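6-phosphogluconate dehydrogenase, NAD-binding (Geobacter metallireducens, PDB 3PEF) binds NADP+ and probably reduces succinic semialdehyde to gamma-hydroxybutyrate, as a member of the beta-hydroxyacid dehydrogenase family. Local coordinates at residues Gln2-Ile7 / Cys58-Ala63; Arg115-Pro120 / Ile135-Asp140. The protein carries 2 engineered substitutions. One frame throughout, in Å; residues are numbered along the deposited sequence.

Interaction 1 (Gln2-Ile7 / Cys58-Ala63)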
ATOM      1  N   GLN A   2      49.137   3.351  13.599  1.00 55.43           N
ATOM      2  CA  GLN A   2      48.404   2.844  12.442  1.00 47.94           C
ATOM      3  C   GLN A   2      48.155   3.866  11.331  1.00 37.43           C
ATOM      4  O   GLN A   2      47.790   5.008  11.594  1.00 37.35           O
ATOM      5  CB  GLN A   2      47.043   2.324  12.913  1.00 55.59           C
ATOM      6  CG  GLN A   2      47.040   0.916  13.465  1.00 64.00           C
ATOM      7  CD  GLN A   2      46.568  -0.088  12.435  1.00 70.55           C
ATOM      8  OE1 GLN A   2      46.147  -1.195  12.773  1.00 74.47           O
ATOM      9  NE2 GLN A   2      46.624   0.301  11.164  1.00 71.85           N
ATOM     10  N   LYS A   3      48.315   3.432  10.086  1.00 37.84           N
ATOM     11  CA  LYS A   3      48.002   4.268   8.928  1.00 35.12           C
ATOM     12  C   LYS A   3      46.729   3.781   8.239  1.00 31.60           C
ATOM     13  O   LYS A   3      46.651   2.615   7.847  1.00 34.05           O
ATOM     14  CB  LYS A   3      49.177   4.237   7.955  1.00 38.31           C
ATOM     15  CG  LYS A   3      49.040   5.136   6.743  1.00 40.56           C
ATOM     16  CD  LYS A   3      50.363   5.138   5.964  1.00 45.29           C
ATOM     17  CE  LYS A   3      50.276   5.941   4.678  1.00 46.66           C
ATOM     18  NZ  LYS A   3      50.076   7.387   4.938  1.00 47.02           N
ATOM     19  N   PHE A   4      45.737   4.670   8.105  1.00 27.87           N
ATOM     20  CA  PHE A   4      44.477   4.367   7.411  1.00 27.32           C
ATOM     21  C   PHE A   4      44.137   5.382   6.318  1.00 28.19           C
ATOM     22  O   PHE A   4      44.398   6.575   6.469  1.00 29.14           O
ATOM     23  CB  PHE A   4      43.289   4.352   8.386  1.00 23.70           C
ATOM     24  CG  PHE A   4      43.347   3.265   9.421  1.00 25.38           C
ATOM     25  CD1 PHE A   4      43.264   1.930   9.048  1.00 31.37           C
ATOM     26  CD2 PHE A   4      43.430   3.578  10.768  1.00 30.60           C
ATOM     27  CE1 PHE A   4      43.289   0.916  10.002  1.00 31.94           C
ATOM     28  CE2 PHE A   4      43.460   2.562  11.742  1.00 33.58           C
ATOM     29  CZ  PHE A   4      43.397   1.239  11.354  1.00 33.94           C
ATOM     30  N   GLY A   5      43.529   4.903   5.236  1.00 26.16           N
ATOM     31  CA  GLY A   5      42.925   5.779   4.244  1.00 17.47           C
ATOM     32  C   GLY A   5      41.450   6.005   4.563  1.00 28.20           C
ATOM     33  O   GLY A   5      40.798   5.138   5.149  1.00 22.50           O
ATOM     34  N   PHE A   6      40.908   7.166   4.198  1.00 23.01           N
ATOM     35  CA  PHE A   6      39.469   7.368   4.342  1.00 22.15           C
ATOM     36  C   PHE A   6      38.888   8.165   3.178  1.00 22.14           C
ATOM     37  O   PHE A   6      39.351   9.256   2.840  1.00 24.69           O
ATOM     38  CB  PHE A   6      39.089   7.988   5.696  1.00 14.23           C
ATOM     39  CG  PHE A   6      37.698   7.604   6.174  1.00 22.31           C
ATOM     40  CD1 PHE A   6      37.530   6.806   7.306  1.00 23.41           C
ATOM     41  CD2 PHE A   6      36.565   8.042   5.495  1.00 20.28           C
ATOM     42  CE1 PHE A   6      36.263   6.446   7.755  1.00 22.21           C
ATOM     43  CE2 PHE A   6      35.288   7.674   5.921  1.00 23.83           C
ATOM     44  CZ  PHE A   6      35.128   6.883   7.060  1.00 23.37           C
ATOM     45  N   ILE A   7      37.850   7.596   2.584  1.00 20.72           N
ATOM     46  CA  ILE A   7      37.224   8.125   1.392  1.00 18.34           C
ATOM     47  C   ILE A   7      35.760   8.391   1.672  1.00 24.94           C
ATOM     48  O   ILE A   7      35.019   7.486   2.043  1.00 24.47           O
ATOM     49  CB  ILE A   7      37.338   7.097   0.250  1.00 21.28           C
ATOM     50  CG1 ILE A   7      38.771   7.115  -0.307  1.00 21.83           C
ATOM     51  CG2 ILE A   7      36.298   7.365  -0.825  1.00 16.75           C
ATOM     52  CD1 ILE A   7      39.071   6.027  -1.292  1.00 19.04           C
ATOM     53  N   CYS A  58      47.950   3.647   1.511  1.00 36.35           N
ATOM     54  CA  CYS A  58      47.466   3.133   2.793  1.00 28.81           C
ATOM     55  C   CYS A  58      47.247   1.624   2.745  1.00 28.24           C
ATOM     56  O   CYS A  58      46.801   1.095   1.737  1.00 35.32           O
ATOM     57  CB  CYS A  58      46.172   3.842   3.217  1.00 37.79           C
ATOM     58  SG  CYS A  58      46.358   5.638   3.410  1.00 31.91           S
ATOM     59  N   PRO A  59      47.575   0.924   3.842  1.00 31.40           N
ATOM     60  CA  PRO A  59      47.410  -0.533   3.899  1.00 29.26           C
ATOM     61  C   PRO A  59      45.927  -0.916   3.923  1.00 31.50           C
ATOM     62  O   PRO A  59      45.543  -1.909   3.323  1.00 31.65           O
ATOM     63  CB  PRO A  59      48.066  -0.907   5.228  1.00 35.36           C
ATOM     64  CG  PRO A  59      48.858   0.297   5.640  1.00 33.84           C
ATOM     65  CD  PRO A  59      48.165   1.467   5.079  1.00 27.96           C
ATOM     66  N   VAL A  60      45.118  -0.117   4.613  1.00 28.55           N
ATOM     67  CA  VAL A  60      43.682  -0.329   4.709  1.00 27.06           C
ATOM     68  C   VAL A  60      42.982   1.009   4.530  1.00 25.71           C
ATOM     69  O   VAL A  60      43.354   1.991   5.180  1.00 23.92           O
ATOM     70  CB  VAL A  60      43.300  -0.860   6.101  1.00 27.28           C
ATOM     71  CG1 VAL A  60      41.790  -0.981   6.220  1.00 25.51           C
ATOM     72  CG2 VAL A  60      43.997  -2.199   6.361  1.00 23.75           C
ATOM     73  N   THR A  61      41.973   1.053   3.661  1.00 22.46           N
ATOM     74  CA  THR A  61      41.220   2.289   3.412  1.00 19.97           C
ATOM     75  C   THR A  61      39.724   2.058   3.616  1.00 24.57           C
ATOM     76  O   THR A  61      39.163   1.077   3.116  1.00 22.88           O
ATOM     77  CB  THR A  61      41.462   2.826   1.975  1.00 21.59           C
ATOM     78  OG1 THR A  61      42.852   3.158   1.814  1.00 25.09           O
ATOM     79  CG2 THR A  61      40.612   4.075   1.723  1.00 20.39           C
ATOM     80  N   PHE A  62      39.080   2.955   4.354  1.00 23.88           N
ATOM     81  CA  PHE A  62      37.636   2.869   4.586  1.00 20.24           C
ATOM     82  C   PHE A  62      36.916   3.826   3.638  1.00 26.38           C
ATOM     83  O   PHE A  62      37.449   4.886   3.314  1.00 26.18           O
ATOM     84  CB  PHE A  62      37.308   3.229   6.036  1.00 16.06           C
ATOM     85  CG  PHE A  62      38.030   2.382   7.051  1.00 24.27           C
ATOM     86  CD1 PHE A  62      37.604   1.084   7.320  1.00 23.17           C
ATOM     87  CD2 PHE A  62      39.131   2.882   7.736  1.00 27.28           C
ATOM     88  CE1 PHE A  62      38.278   0.294   8.252  1.00 21.24           C
ATOM     89  CE2 PHE A  62      39.809   2.103   8.671  1.00 26.45           C
ATOM     90  CZ  PHE A  62      39.380   0.802   8.926  1.00 21.97           C
ATOM     91  N   ALA A  63      35.719   3.458   3.187  1.00 26.00           N
ATOM     92  CA  ALA A  63      34.912   4.350   2.348  1.00 24.95           C
ATOM     93  C   ALA A  63      33.509   4.471   2.912  1.00 21.29           C
ATOM     94  O   ALA A  63      32.925   3.477   3.355  1.00 19.77           O
ATOM     95  CB  ALA A  63      34.854   3.850   0.911  1.00 18.51           C
TER
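F4 and F62 both set CG beside the backbone N and anti to the carbonyl carbon (chi1 -65° and -57°), which turns their rings toward each other on one face of the sheet. F62 CE2 comes over a face of the F4 ring, 3.5 Å from F4 CD1, and the planes meet obliquely at 49°. F6 lies beyond, and one face of its ring takes F62 CB in a CH-pi contact, with F62 CB 3.8 Å from F6 CE1. On the other face of the sheet are G5, T61, I7 and A63. A CB on G5 would clash with T61 OG1, while C58 SG, just before the start of strand 60-63, lies 3.4 Å from G5 N. The backbones run parallel: G5 N donates to V60 O, F62 N to G5 O, and I7 N to F62 O, the last at 2.8 Å. Strand 3-7, first of the Rossmann-type fold, lies beside 60-63; at its C-terminal end the side chain of I7 comes close to that of L65, an NADP+-binding residue. Strand 26-30 hydrogen-bonds to the other edge of 3-7, strand 90-93 flanks 60-63, M16, A17 and L20 of helix 11-22 touch F6, and helix 141-154 brings L143 and E146 onto V60.

Interaction 2 (Arg115-Pro120 / Ile135-Asp140). With EDO (1,2-ethanediol), chain N.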
ATOM      1  N   ARG A 115      42.589  -6.551  -1.468  1.00 27.97           N
ATOM      2  CA  ARG A 115      41.632  -7.318  -0.671  1.00 29.95           C
ATOM      3  C   ARG A 115      40.403  -6.466  -0.364  1.00 32.21           C
ATOM      4  O   ARG A 115      40.502  -5.240  -0.277  1.00 29.03           O
ATOM      5  CB  ARG A 115      42.297  -7.839   0.608  1.00 28.60           C
ATOM      6  CG  ARG A 115      43.378  -8.922   0.331  1.00 39.54           C
ATOM      7  CD  ARG A 115      44.169  -9.293   1.585  1.00 41.63           C
ATOM      8  NE  ARG A 115      44.723  -8.099   2.219  1.00 52.65           N
ATOM      9  CZ  ARG A 115      44.899  -7.956   3.528  1.00 56.46           C
ATOM     10  NH1 ARG A 115      44.572  -8.940   4.352  1.00 55.14           N
ATOM     11  NH2 ARG A 115      45.399  -6.826   4.013  1.00 58.78           N
ATOM     12  N   PHE A 116      39.243  -7.103  -0.213  1.00 29.80           N
ATOM     13  CA  PHE A 116      38.010  -6.343  -0.025  1.00 30.24           C
ATOM     14  C   PHE A 116      37.098  -6.849   1.089  1.00 33.96           C
ATOM     15  O   PHE A 116      36.939  -8.054   1.267  1.00 33.83           O
ATOM     16  CB  PHE A 116      37.218  -6.278  -1.324  1.00 24.20           C
ATOM     17  CG  PHE A 116      35.938  -5.521  -1.199  1.00 25.63           C
ATOM     18  CD1 PHE A 116      35.932  -4.141  -1.245  1.00 23.24           C
ATOM     19  CD2 PHE A 116      34.737  -6.188  -1.007  1.00 28.82           C
ATOM     20  CE1 PHE A 116      34.747  -3.442  -1.117  1.00 25.34           C
ATOM     21  CE2 PHE A 116      33.556  -5.497  -0.891  1.00 27.76           C
ATOM     22  CZ  PHE A 116      33.560  -4.120  -0.950  1.00 27.43           C
ATOM     23  N   LEU A 117      36.489  -5.902   1.808  1.00 31.69           N
ATOM     24  CA  LEU A 117      35.591  -6.170   2.935  1.00 26.60           C
ATOM     25  C   LEU A 117      34.476  -5.145   2.811  1.00 28.69           C
ATOM     26  O   LEU A 117      34.750  -3.961   2.641  1.00 31.53           O
ATOM     27  CB  LEU A 117      36.329  -5.891   4.252  1.00 24.29           C
ATOM     28  CG  LEU A 117      36.270  -6.656   5.597  1.00 32.35           C
ATOM     29  CD1 LEU A 117      36.224  -5.693   6.786  1.00 27.09           C
ATOM     30  CD2 LEU A 117      35.200  -7.750   5.730  1.00 23.46           C
ATOM     31  N   GLU A 118      33.222  -5.561   2.881  1.00 24.55           N
ATOM     32  CA  GLU A 118      32.160  -4.565   3.034  1.00 29.24           C
ATOM     33  C   GLU A 118      31.896  -4.453   4.510  1.00 29.60           C
ATOM     34  O   GLU A 118      31.960  -5.452   5.211  1.00 30.41           O
ATOM     35  CB  GLU A 118      30.879  -4.972   2.316  1.00 24.98           C
ATOM     36  CG  GLU A 118      30.203  -6.199   2.898  1.00 28.00           C
ATOM     37  CD  GLU A 118      28.891  -6.513   2.201  1.00 32.09           C
ATOM     38  OE1 GLU A 118      28.319  -7.591   2.453  1.00 33.02           O
ATOM     39  OE2 GLU A 118      28.423  -5.683   1.396  1.00 38.67           O
ATOM     40  N   ALA A 119      31.616  -3.251   5.001  1.00 20.45           N
ATOM     41  CA  ALA A 119      31.226  -3.120   6.403  1.00 20.59           C
ATOM     42  C   ALA A 119      30.287  -1.950   6.639  1.00 21.78           C
ATOM     43  O   ALA A 119      30.674  -0.958   7.253  1.00 24.63           O
ATOM     44  CB  ALA A 119      32.473  -3.035   7.308  1.00 23.45           C
ATOM     45  N   PRO A 120      29.032  -2.065   6.156  1.00 23.22           N
ATOM     46  CA  PRO A 120      28.049  -1.010   6.426  1.00 22.10           C
ATOM     47  C   PRO A 120      27.751  -0.978   7.919  1.00 23.33           C
ATOM     48  O   PRO A 120      28.056  -1.950   8.624  1.00 21.15           O
ATOM     49  CB  PRO A 120      26.815  -1.479   5.652  1.00 22.03           C
ATOM     50  CG  PRO A 120      26.931  -2.989   5.678  1.00 23.52           C
ATOM     51  CD  PRO A 120      28.421  -3.246   5.525  1.00 20.39           C
ATOM     52  N   ILE A 135      29.072  -2.411  13.466  1.00 23.78           N
ATOM     53  CA  ILE A 135      29.725  -2.626  12.185  1.00 30.24           C
ATOM     54  C   ILE A 135      29.431  -4.025  11.652  1.00 29.87           C
ATOM     55  O   ILE A 135      29.752  -5.018  12.296  1.00 25.86           O
ATOM     56  CB  ILE A 135      31.253  -2.371  12.311  1.00 29.07           C
ATOM     57  CG1 ILE A 135      31.476  -0.966  12.884  1.00 36.29           C
ATOM     58  CG2 ILE A 135      31.964  -2.525  10.959  1.00 22.41           C
ATOM     59  CD1 ILE A 135      32.922  -0.499  12.877  1.00 40.56           C
ATOM     60  N   LEU A 136      28.819  -4.088  10.474  1.00 27.63           N
ATOM     61  CA  LEU A 136      28.345  -5.347   9.899  1.00 24.87           C
ATOM     62  C   LEU A 136      29.248  -5.807   8.743  1.00 26.90           C
ATOM     63  O   LEU A 136      28.922  -5.620   7.575  1.00 28.01           O
ATOM     64  CB  LEU A 136      26.903  -5.161   9.393  1.00 23.57           C
ATOM     65  CG  LEU A 136      25.958  -4.462  10.376  1.00 19.61           C
ATOM     66  CD1 LEU A 136      24.679  -3.965   9.699  1.00 28.13           C
ATOM     67  CD2 LEU A 136      25.643  -5.412  11.552  1.00 17.43           C
ATOM     68  N   ALA A 137      30.387  -6.411   9.060  1.00 23.50           N
ATOM     69  CA  ALA A 137      31.362  -6.713   8.021  1.00 19.32           C
ATOM     70  C   ALA A 137      31.061  -8.036   7.337  1.00 28.59           C
ATOM     71  O   ALA A 137      30.457  -8.925   7.928  1.00 25.40           O
ATOM     72  CB  ALA A 137      32.788  -6.723   8.597  1.00 26.74           C
ATOM     73  N   ALA A 138      31.499  -8.155   6.089  1.00 28.68           N
ATOM     74  CA  ALA A 138      31.374  -9.393   5.332  1.00 28.46           C
ATOM     75  C   ALA A 138      32.445  -9.376   4.253  1.00 29.16           C
ATOM     76  O   ALA A 138      32.692  -8.340   3.629  1.00 22.55           O
ATOM     77  CB  ALA A 138      29.972  -9.507   4.720  1.00 26.04           C
ATOM     78  N   GLY A 139      33.098 -10.513   4.043  1.00 28.72           N
ATOM     79  CA  GLY A 139      34.210 -10.589   3.113  1.00 26.10           C
ATOM     80  C   GLY A 139      35.511 -11.079   3.734  1.00 31.82           C
ATOM     81  O   GLY A 139      35.501 -11.777   4.737  1.00 32.93           O
ATOM     82  N   ASP A 140      36.632 -10.687   3.132  1.00 31.17           N
ATOM     83  CA  ASP A 140      37.966 -11.133   3.533  1.00 32.25           C
ATOM     84  C   ASP A 140      38.242 -11.076   5.042  1.00 31.65           C
ATOM     85  O   ASP A 140      38.273 -10.004   5.645  1.00 27.64           O
ATOM     86  CB  ASP A 140      39.026 -10.329   2.764  1.00 35.36           C
ATOM     87  CG  ASP A 140      40.427 -10.912   2.898  1.00 39.66           C
ATOM     88  OD1 ASP A 140      41.092 -11.133   1.862  1.00 42.63           O
ATOM     89  OD2 ASP A 140      40.870 -11.129   4.039  1.00 42.66           O
TER
HETATM   90  C1  EDO N 292      35.979 -10.239  -1.200  1.00 49.67           C
HETATM   91  O1  EDO N 292      37.302 -10.048  -0.697  1.00 48.25           O
HETATM   92  C2  EDO N 292      35.927 -10.004  -2.706  1.00 44.37           C
HETATM   93  O2  EDO N 292      34.632 -10.408  -3.164  1.00 48.40           O
HETATM   94  O   HOH W   1      39.791  -9.962  -0.422  1.00 32.09           O
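F116 O is gripped twice: D140 N donates to it at 3.2 Å, and O1 of an ethanediol, probably from the crystallisation liquor, at 2.8 Å. A water ties the same end together, accepting from F116 N and donating to D140 OD1 at 2.9 Å. D140 OD1 also meets the aliphatic part of R115, 3.5 Å from its CG, the side chains crossing at a slant with carboxylate and guanidinium planes perpendicular. Their charged ends stay too far apart for a salt bridge; R115 NH2 pairs with E146 instead, while D140 OD2 caps L143 N at the start of helix 141-154. G139, just before it, has phi 122° and psi -154°, at which a CB would jam against A138 O. Strand 115-122 and strand 133-139 form the antiparallel step of an otherwise parallel Rossmann-type sheet, an extension known from the 6-phosphogluconate dehydrogenase family. E118 and A138 are its hydrogen-bonded pair, with E118 N to A138 O and A138 N to E118 O. E118 CG sits between the backbone N and the carbonyl carbon (chi1 66°), and the extended chain beyond it passes A138 CB, 3.4 Å from OE1. The buried carboxylate is satisfied by G165 N and A168 N on OE1 and S102 OG on OE2. L117 CD2 reaches A137 CB at 3.9 Å and lies against A138 O; trimmed to an alanine, this side chain would probably leave a gap over A137 and remove packing against F151 of helix 141-154. A119 CB meets I135 CG2 at 3.7 Å. L136 N bonds P120 O, and the side chain of P120 lies about 4 Å from that of K171, the predicted active-site residue.

In the fold
From the N terminus, strand 3-7 is laid down first, and the chain passes through helix 11-22, strand 26-30 and further short elements before 58-63 returns to pair with it. Interaction 1 closes that loop of 50 residues. The chain then adds strand 90-93 and helix 99-111, and interaction 2 opens with 115-120 and closes after helix 125-130, a loop of only 14 residues. The two contacts follow in series, neither nested nor crossed. They share one sheet, their centres about 14 Å apart, with strand 90-93 lying between 60-63 and 115-122. Helix 141-154, which follows interaction 2, touches side chains of both.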